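Local coordinates for protein mariner Mos1 transposase (Drosophila mauritiana, PDB 4MDB) that cuts the Mos1 transposon out of DNA and pastes it elsewhere, represented here by its RNase H-like catalytic domain with magnesium and the inhibitor raltegravir, at residues 16-20 against 213-217; 156-160 against 221-225; 162-166 against 204-209. The protein carries 1 engineered substitution. All coordinates share one frame; numbering follows the deposited sequence.

How the contacts relate
Contact 3 is the buried one, contact 1 is partly buried and contact 2 lies at the surface. Contact 1 joins two helices through apolar and sulfur groups, without a hydrogen bond across it. Contact 2 involves the tail just beyond helix 209-218 and depends on a tyrosine hydroxyl and a water. Contact 3 lies deeper, where an apolar patch gives way to two hydrogen bonds beside the sheet. L160 of contact 2 touches C16 of contact 1 as well as Y165 and L209 of contact 3. The loop 156-160 leads directly toward helix 162-175, and both contacts 2 and 3 reach the raltegravir site, through Y156 and D164.

Contact 1 (16-20 against 213-217); sequences CEILL and WEKCV
L19 lies across the indole of W213, with its CB 3.6 Å from the centroid of the six-membered ring and only 3° off the ring normal. This is a CH-pi contact over the face. Farther out, L19 CD1 reaches W213 NE1 at 3.7 Å, so the leucine follows the indole from its benzene part toward the pyrrole part. A branched aliphatic chain suits this place because it can spread over a broad flat surface without needing polar partners. The indole is delivered by its first torsion: CG stands anti to the carbonyl carbon (chi1 -60°), which sends the ring out from helix 209-218 and across helix 6-25.

C16 packs beside the tryptophan. Its SG comes 3.8 Å from W213 CD1, approaching the five-membered ring obliquely, and makes a sulfur-aromatic contact. The same SG packs 3.5 Å from C216 CB, while the two sulfurs, C16 SG and C216 SG, lie 3.6 Å apart, too far for a disulfide. The small side chain of C16 is consistent with the close backbone approach here, C16 CA and W213 CA being 4.9 Å apart. One turn beyond W213, V217 rests its CG2 branch against C16 CB at 3.7 Å and also meets CG of E17, whose extended chain runs on from there to the solvent-exposed side. L20 reaches toward CB of W213 with its CD1.

Y23 and L29 also touch W213, L151 touches L19 and R12 touches C216. The axes of the two short segments come within 9.0 Å of each other, their N-to-C directions 141° apart, a roughly antiparallel helix-helix packing that brings the first and last helices of this RNase H-fold catalytic domain together.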
# COMPACT_ATOMS: atom_id res chain seq x y z
N CYS A 16 -5.51 -4.56 15.11
CA CYS A 16 -6.23 -3.28 15.21
C CYS A 16 -6.20 -2.65 16.63
O CYS A 16 -6.13 -1.44 16.78
CB CYS A 16 -7.65 -3.39 14.73
SG CYS A 16 -7.71 -3.76 12.96
N GLU A 17 -6.32 -3.48 17.68
CA GLU A 17 -6.21 -2.93 19.05
C GLU A 17 -4.88 -2.23 19.32
O GLU A 17 -4.86 -1.13 19.92
CB GLU A 17 -6.39 -4.06 20.11
CG GLU A 17 -7.83 -4.55 20.21
CD GLU A 17 -7.99 -5.67 21.26
OE1 GLU A 17 -9.14 -5.85 21.72
OE2 GLU A 17 -6.98 -6.30 21.66
N ILE A 18 -3.81 -2.86 18.86
CA ILE A 18 -2.44 -2.39 19.04
C ILE A 18 -2.32 -1.06 18.28
O ILE A 18 -1.80 -0.07 18.84
CB ILE A 18 -1.40 -3.40 18.56
CG1 ILE A 18 -1.36 -4.63 19.48
CG2 ILE A 18 0.01 -2.80 18.48
CD1 ILE A 18 -0.68 -5.80 18.81
N LEU A 19 -2.75 -1.04 17.02
CA LEU A 19 -2.57 0.19 16.19
C LEU A 19 -3.41 1.35 16.76
O LEU A 19 -2.94 2.52 16.87
CB LEU A 19 -2.92 -0.10 14.74
CG LEU A 19 -2.00 -1.08 14.05
CD1 LEU A 19 -2.58 -1.53 12.70
CD2 LEU A 19 -0.60 -0.52 13.91
N LEU A 20 -4.64 1.04 17.19
CA LEU A 20 -5.57 2.05 17.69
C LEU A 20 -5.11 2.62 18.99
O LEU A 20 -5.13 3.85 19.16
CB LEU A 20 -6.99 1.45 17.89
CG LEU A 20 -8.12 2.47 18.06
CD1 LEU A 20 -8.29 3.39 16.85
CD2 LEU A 20 -9.39 1.61 18.23
N TRP A 213 -9.83 0.73 11.94
CA TRP A 213 -9.31 -0.05 13.10
C TRP A 213 -10.44 -0.22 14.13
O TRP A 213 -10.66 -1.34 14.65
CB TRP A 213 -8.05 0.48 13.74
CG TRP A 213 -6.90 0.55 12.84
CD1 TRP A 213 -6.64 -0.29 11.76
CD2 TRP A 213 -5.85 1.53 12.81
NE1 TRP A 213 -5.50 0.09 11.14
CE2 TRP A 213 -4.97 1.18 11.78
CE3 TRP A 213 -5.48 2.57 13.63
CZ2 TRP A 213 -3.83 1.91 11.50
CZ3 TRP A 213 -4.37 3.28 13.34
CH2 TRP A 213 -3.57 2.96 12.29
N GLU A 214 -11.16 0.89 14.40
CA GLU A 214 -12.25 0.88 15.43
C GLU A 214 -13.33 -0.08 15.03
O GLU A 214 -13.85 -0.81 15.88
CB GLU A 214 -12.82 2.29 15.62
CG GLU A 214 -13.27 2.50 17.05
CD GLU A 214 -12.58 3.63 17.77
OE1 GLU A 214 -11.37 3.51 18.17
OE2 GLU A 214 -13.29 4.64 18.01
N LYS A 215 -13.71 -0.04 13.76
CA LYS A 215 -14.76 -0.94 13.25
C LYS A 215 -14.35 -2.39 13.36
O LYS A 215 -15.17 -3.27 13.69
CB LYS A 215 -15.14 -0.58 11.83
CG LYS A 215 -15.97 0.69 11.75
CD LYS A 215 -16.40 0.88 10.33
CE LYS A 215 -17.26 2.12 10.18
NZ LYS A 215 -17.46 2.28 8.71
N CYS A 216 -13.09 -2.68 13.04
CA CYS A 216 -12.58 -4.02 13.15
C CYS A 216 -12.61 -4.52 14.56
O CYS A 216 -13.06 -5.65 14.77
CB CYS A 216 -11.15 -4.08 12.57
SG CYS A 216 -10.61 -5.81 12.39
N VAL A 217 -12.23 -3.68 15.51
CA VAL A 217 -12.27 -4.06 16.92
C VAL A 217 -13.76 -4.28 17.29
O VAL A 217 -14.11 -5.30 17.90
CB VAL A 217 -11.58 -3.02 17.80
CG1 VAL A 217 -11.88 -3.29 19.27
CG2 VAL A 217 -10.05 -3.07 17.56

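Contact 2 (156-160 against 221-225); sequences YSPDL and GKYFE. Unlike the reference sequence in segment 221-225: F224 (reference Leu). With RLT (N-(4-fluorobenzyl)-5-hydroxy-1-methyl-2-(1-methyl-1-{[(5-methyl-1,3,4-oxadiazol-2-yl)carbonyl]amino}ethyl)-6-oxo-1,6-di hydropyrimidine-4-carboxamide), chain B.
Both D159 (chi1 57°) and F224 (chi1 51°) hold CG between the backbone N and the carbonyl carbon, and these turns bring the carboxylate to the phenyl ring: D159 OD2 lies 3.2 Å from F224 CE2. F224 differs from the leucine of the reference sequence; its CE2 also packs 4.1 Å from L160 CD2. A water joins the pair a second time, donating to D159 OD2 at 2.7 Å and accepting from F224 N at 2.8 Å, while it sits over the centre of the phenyl face. The other carboxylate oxygen, OD1, makes a salt bridge with R12, so an acid suits this position.

Y223 approaches from another direction, with its ring edge near the carboxylate. Its hydroxyl donates to Y156 O at 2.8 Å, in the carbonyl plane and on a lone pair, the C=O...O angle being 143°. A tyrosine is long enough to span from the tail to this loop carbonyl. The Y156 ring itself turns away and lies against raltegravir, whose oxadiazole oxygen OAT stands 3.4 Å above the centre of its face.

The tail 221-225 thus lies along the loop between strand 149-150 and helix 162-175. R12 of helix 6-25 also bonds G221 O and K222 O, and R212, K215 and C216 of helix 209-218 flank F224.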
# COMPACT_ATOMS: atom_id res chain seq x y z
N TYR A 156 -5.45 -11.51 4.97
CA TYR A 156 -6.77 -11.33 4.41
C TYR A 156 -7.41 -10.03 4.89
O TYR A 156 -8.62 -9.99 5.14
CB TYR A 156 -7.69 -12.52 4.77
CG TYR A 156 -7.30 -13.77 4.05
CD1 TYR A 156 -7.78 -14.02 2.77
CD2 TYR A 156 -6.43 -14.67 4.63
CE1 TYR A 156 -7.41 -15.18 2.09
CE2 TYR A 156 -6.05 -15.82 3.97
CZ TYR A 156 -6.53 -16.07 2.71
OH TYR A 156 -6.15 -17.21 2.05
N SER A 157 -6.61 -8.94 4.97
CA SER A 157 -7.17 -7.68 5.46
C SER A 157 -7.05 -6.49 4.47
O SER A 157 -6.52 -5.47 4.79
CB SER A 157 -6.53 -7.36 6.78
OG SER A 157 -6.76 -8.39 7.79
N PRO A 158 -7.51 -6.66 3.23
CA PRO A 158 -7.48 -5.46 2.35
C PRO A 158 -8.40 -4.34 2.78
O PRO A 158 -8.17 -3.19 2.43
CB PRO A 158 -7.90 -6.04 1.01
CG PRO A 158 -8.81 -7.18 1.37
CD PRO A 158 -8.16 -7.82 2.55
N ASP A 159 -9.38 -4.62 3.65
CA ASP A 159 -10.18 -3.65 4.26
C ASP A 159 -9.45 -2.78 5.24
O ASP A 159 -10.02 -1.80 5.75
CB ASP A 159 -11.40 -4.31 4.96
CG ASP A 159 -11.05 -5.33 6.00
OD1 ASP A 159 -9.98 -5.96 5.98
OD2 ASP A 159 -11.97 -5.54 6.83
N LEU A 160 -8.23 -3.18 5.57
CA LEU A 160 -7.37 -2.46 6.53
C LEU A 160 -6.11 -1.89 5.80
O LEU A 160 -5.26 -1.25 6.41
CB LEU A 160 -6.95 -3.30 7.69
CG LEU A 160 -8.10 -3.89 8.50
CD1 LEU A 160 -7.47 -4.75 9.59
CD2 LEU A 160 -8.95 -2.74 9.03
N GLY A 221 -12.89 -8.51 14.93
CA GLY A 221 -12.07 -9.13 13.90
C GLY A 221 -12.76 -9.60 12.67
O GLY A 221 -12.08 -10.02 11.72
N LYS A 222 -14.10 -9.62 12.63
CA LYS A 222 -14.79 -9.97 11.37
C LYS A 222 -14.62 -8.84 10.30
O LYS A 222 -14.18 -7.74 10.64
CB LYS A 222 -16.29 -10.15 11.59
CG LYS A 222 -16.68 -11.51 12.15
CD LYS A 222 -18.21 -11.75 12.19
CE LYS A 222 -19.03 -10.59 12.79
NZ LYS A 222 -18.61 -10.24 14.17
N TYR A 223 -15.01 -9.11 9.06
CA TYR A 223 -15.24 -8.03 8.08
C TYR A 223 -16.37 -7.18 8.55
O TYR A 223 -17.14 -7.60 9.41
CB TYR A 223 -15.50 -8.54 6.67
CG TYR A 223 -14.30 -9.24 6.08
CD1 TYR A 223 -13.05 -8.65 6.07
CD2 TYR A 223 -14.40 -10.53 5.58
CE1 TYR A 223 -11.95 -9.30 5.56
CE2 TYR A 223 -13.32 -11.19 5.07
CZ TYR A 223 -12.09 -10.56 5.04
OH TYR A 223 -11.05 -11.23 4.55
N PHE A 224 -16.44 -5.95 8.06
CA PHE A 224 -17.38 -5.00 8.61
C PHE A 224 -17.97 -4.19 7.48
O PHE A 224 -17.52 -4.27 6.33
CB PHE A 224 -16.69 -4.12 9.65
CG PHE A 224 -15.41 -3.51 9.16
CD1 PHE A 224 -15.43 -2.36 8.40
CD2 PHE A 224 -14.19 -4.07 9.50
CE1 PHE A 224 -14.25 -1.78 7.98
CE2 PHE A 224 -13.01 -3.51 9.06
CZ PHE A 224 -13.04 -2.37 8.30
N GLU A 225 -18.97 -3.39 7.84
CA GLU A 225 -19.66 -2.52 6.90
C GLU A 225 -19.14 -1.08 7.06
O GLU A 225 -18.91 -0.41 6.06
CB GLU A 225 -21.18 -2.59 7.12
CG GLU A 225 -22.02 -2.38 5.88
CD GLU A 225 -23.46 -2.80 6.09
OE1 GLU A 225 -23.90 -3.72 5.37
OE2 GLU A 225 -24.13 -2.25 6.99
OXT GLU A 225 -18.92 -0.55 8.17
CAA RLT B . -3.08 -14.31 3.57
CAB RLT B . -7.86 -8.36 -2.42
CAC RLT B . -8.08 -10.91 -0.76
CAD RLT B . -7.24 -11.56 -3.30
OAE RLT B . -1.62 -9.22 -1.68
OAF RLT B . -5.62 -11.37 0.92
OAG RLT B . -6.02 -6.68 -2.49
OAH RLT B . -3.42 -7.07 -2.04
FAI RLT B . -0.46 -13.70 3.81
CAJ RLT B . -0.92 -11.96 2.23
CAK RLT B . -0.49 -14.18 1.46
CAL RLT B . -1.09 -11.53 0.90
CAM RLT B . -0.66 -13.76 0.13
CAN RLT B . -1.16 -12.04 -1.62
NAO RLT B . -3.61 -15.28 1.15
NAP RLT B . -4.36 -14.68 0.10
NAQ RLT B . -4.80 -10.56 -1.66
NAR RLT B . -2.46 -11.36 -1.68
NAS RLT B . -6.13 -12.42 -1.11
OAT RLT B . -4.32 -13.27 1.87
CAU RLT B . -2.53 -10.00 -1.60
CAV RLT B . -5.54 -12.32 0.11
CAW RLT B . -3.63 -14.38 2.17
CAX RLT B . -0.61 -13.29 2.52
CAY RLT B . -0.96 -12.44 -0.18
CAZ RLT B . -4.20 -8.16 -2.03
CBA RLT B . -4.74 -13.47 0.59
CBB RLT B . -3.86 -9.54 -1.70
CBC RLT B . -6.11 -10.27 -1.85
CBD RLT B . -5.59 -7.84 -2.20
NBE RLT B . -6.50 -8.92 -2.15
CBF RLT B . -7.10 -11.55 -1.75
O HOH W 1 -14.56 -5.01 6.27

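Contact 3 (162-166 against 204-209); sequences PSDYH and RGIHKL. With MG (magnesium ion), chain C; RLT (N-(4-fluorobenzyl)-5-hydroxy-1-methyl-2-(1-methyl-1-{[(5-methyl-1,3,4-oxadiazol-2-yl)carbonyl]amino}ethyl)-6-oxo-1,6-di hydropyrimidine-4-carboxamide), chain B.
P162 and L209 form the apolar centre, where P162 CG meets L209 CD2 at 3.8 Å and P162 CB meets I206 CD1 at 4.3 Å. Proline suits the first helical turn, where an amide hydrogen is not needed. L209 CD2 also nears the ring edge of Y165.

G205 has no side chain, which lets its CA sit close over the H166 imidazole, 3.3 Å from the ring centroid and 8° off the normal, a CH-pi contact. At the polar side, Y165 holds CG between its backbone N and carbonyl carbon (chi1 70°), which carries the ring across so that OH donates to G205 O at 2.7 Å, nearly in line with the carbonyl bond (174°), and satisfies this oxygen near the end of helix 199-207. The extended chain of K208 passes Y165 in the opposite direction and brings NZ to H166 ND1 at 3.1 Å, in the imidazole plane. H166 NE2 is hydrogen-bonded elsewhere, so both ring nitrogens are engaged.

D164 leaves on a side turned away from 204-209 and grips a magnesium ion with OD1 at 2.1 Å and OD2 at 2.3 Å; raltegravir OAG and OAH, a water and D36 bind the same ion. The helix thus carries a DDD-motif ligand on one side and packs on helix 199-207 with another. P162 and I206 touch W77 of strand 69-78, and L209 touches I32 of strand 32-42.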
# COMPACT_ATOMS: atom_id res chain seq x y z
N PRO A 162 -4.83 0.73 3.05
CA PRO A 162 -5.31 1.89 2.27
C PRO A 162 -5.20 1.72 0.73
O PRO A 162 -6.06 2.24 0.00
CB PRO A 162 -4.49 3.06 2.79
CG PRO A 162 -4.14 2.67 4.22
CD PRO A 162 -3.96 1.17 4.14
N SER A 163 -4.19 1.02 0.23
CA SER A 163 -4.08 0.80 -1.19
C SER A 163 -5.28 0.06 -1.73
O SER A 163 -5.73 0.39 -2.85
CB SER A 163 -2.82 0.06 -1.57
OG SER A 163 -1.61 0.74 -1.15
N ASP A 164 -5.80 -0.88 -0.93
CA ASP A 164 -7.00 -1.64 -1.36
C ASP A 164 -8.31 -0.91 -1.11
O ASP A 164 -9.09 -0.73 -2.05
CB ASP A 164 -6.95 -3.02 -0.70
CG ASP A 164 -5.88 -3.90 -1.37
OD1 ASP A 164 -5.80 -3.88 -2.64
OD2 ASP A 164 -5.13 -4.57 -0.71
N TYR A 165 -8.58 -0.48 0.10
CA TYR A 165 -9.90 0.13 0.34
C TYR A 165 -10.11 1.54 -0.16
O TYR A 165 -11.26 1.95 -0.36
CB TYR A 165 -10.23 0.10 1.84
CG TYR A 165 -9.41 1.02 2.77
CD1 TYR A 165 -9.58 2.40 2.76
CD2 TYR A 165 -8.48 0.51 3.67
CE1 TYR A 165 -8.85 3.23 3.57
CE2 TYR A 165 -7.78 1.32 4.51
CZ TYR A 165 -7.93 2.70 4.48
OH TYR A 165 -7.26 3.60 5.30
N HIS A 166 -9.02 2.24 -0.46
CA HIS A 166 -9.06 3.57 -0.98
C HIS A 166 -8.53 3.71 -2.40
O HIS A 166 -9.28 4.05 -3.29
CB HIS A 166 -8.35 4.53 -0.03
CG HIS A 166 -8.59 5.95 -0.32
ND1 HIS A 166 -9.75 6.59 -0.01
CD2 HIS A 166 -7.80 6.88 -0.95
CE1 HIS A 166 -9.68 7.86 -0.37
NE2 HIS A 166 -8.53 8.05 -0.99
N ARG A 204 -7.23 11.72 2.83
CA ARG A 204 -8.39 10.99 3.34
C ARG A 204 -8.16 9.47 3.41
O ARG A 204 -8.53 8.79 4.38
CB ARG A 204 -9.64 11.34 2.53
CG ARG A 204 -10.20 12.75 2.80
CD ARG A 204 -11.58 12.92 2.12
NE ARG A 204 -11.42 13.04 0.69
CZ ARG A 204 -11.31 14.19 0.03
NH1 ARG A 204 -11.39 15.36 0.68
NH2 ARG A 204 -11.14 14.18 -1.30
N GLY A 205 -7.54 8.91 2.38
CA GLY A 205 -7.34 7.50 2.35
C GLY A 205 -6.51 6.98 3.51
O GLY A 205 -6.82 5.95 4.11
N ILE A 206 -5.50 7.74 3.88
CA ILE A 206 -4.63 7.37 4.99
C ILE A 206 -5.37 7.65 6.31
O ILE A 206 -5.31 6.85 7.26
CB ILE A 206 -3.32 8.18 4.97
CG1 ILE A 206 -2.43 7.85 3.71
CG2 ILE A 206 -2.46 8.01 6.21
CD1 ILE A 206 -1.99 6.41 3.60
N HIS A 207 -6.03 8.79 6.41
CA HIS A 207 -6.68 9.15 7.70
C HIS A 207 -8.02 8.43 7.97
O HIS A 207 -8.59 8.57 9.07
CB HIS A 207 -6.72 10.69 7.81
CG HIS A 207 -5.36 11.28 8.03
ND1 HIS A 207 -4.91 11.68 9.26
CD2 HIS A 207 -4.31 11.47 7.19
CE1 HIS A 207 -3.67 12.11 9.18
NE2 HIS A 207 -3.29 11.99 7.92
N LYS A 208 -8.49 7.60 7.06
CA LYS A 208 -9.55 6.65 7.28
C LYS A 208 -9.10 5.50 8.21
O LYS A 208 -9.93 4.72 8.61
CB LYS A 208 -10.01 6.05 5.93
CG LYS A 208 -11.25 6.67 5.25
CD LYS A 208 -11.21 6.26 3.78
CE LYS A 208 -12.45 6.54 2.95
NZ LYS A 208 -12.30 5.87 1.60
N LEU A 209 -7.80 5.35 8.46
CA LEU A 209 -7.29 4.13 9.16
C LEU A 209 -7.93 3.95 10.55
O LEU A 209 -8.42 2.89 10.89
CB LEU A 209 -5.76 4.03 9.24
CG LEU A 209 -5.07 3.56 7.95
CD1 LEU A 209 -3.57 3.86 7.95
CD2 LEU A 209 -5.30 2.05 7.78
MG MG C . -4.37 -5.38 -2.69
CAA RLT B . -3.08 -14.31 3.57
CAB RLT B . -7.86 -8.36 -2.42
CAC RLT B . -8.08 -10.91 -0.76
CAD RLT B . -7.24 -11.56 -3.30
OAE RLT B . -1.62 -9.22 -1.68
OAF RLT B . -5.62 -11.37 0.92
OAG RLT B . -6.02 -6.68 -2.49
OAH RLT B . -3.42 -7.07 -2.04
FAI RLT B . -0.46 -13.70 3.81
CAJ RLT B . -0.92 -11.96 2.23
CAK RLT B . -0.49 -14.18 1.46
CAL RLT B . -1.09 -11.53 0.90
CAM RLT B . -0.66 -13.76 0.13
CAN RLT B . -1.16 -12.04 -1.62
NAO RLT B . -3.61 -15.28 1.15
NAP RLT B . -4.36 -14.68 0.10
NAQ RLT B . -4.80 -10.56 -1.66
NAR RLT B . -2.46 -11.36 -1.68
NAS RLT B . -6.13 -12.42 -1.11
OAT RLT B . -4.32 -13.27 1.87
CAU RLT B . -2.53 -10.00 -1.60
CAV RLT B . -5.54 -12.32 0.11
CAW RLT B . -3.63 -14.38 2.17
CAX RLT B . -0.61 -13.29 2.52
CAY RLT B . -0.96 -12.44 -0.18
CAZ RLT B . -4.20 -8.16 -2.03
CBA RLT B . -4.74 -13.47 0.59
CBB RLT B . -3.86 -9.54 -1.70
CBC RLT B . -6.11 -10.27 -1.85
CBD RLT B . -5.59 -7.84 -2.20
NBE RLT B . -6.50 -8.92 -2.15
CBF RLT B . -7.10 -11.55 -1.75
O HOH W 2 -4.27 -5.65 -4.71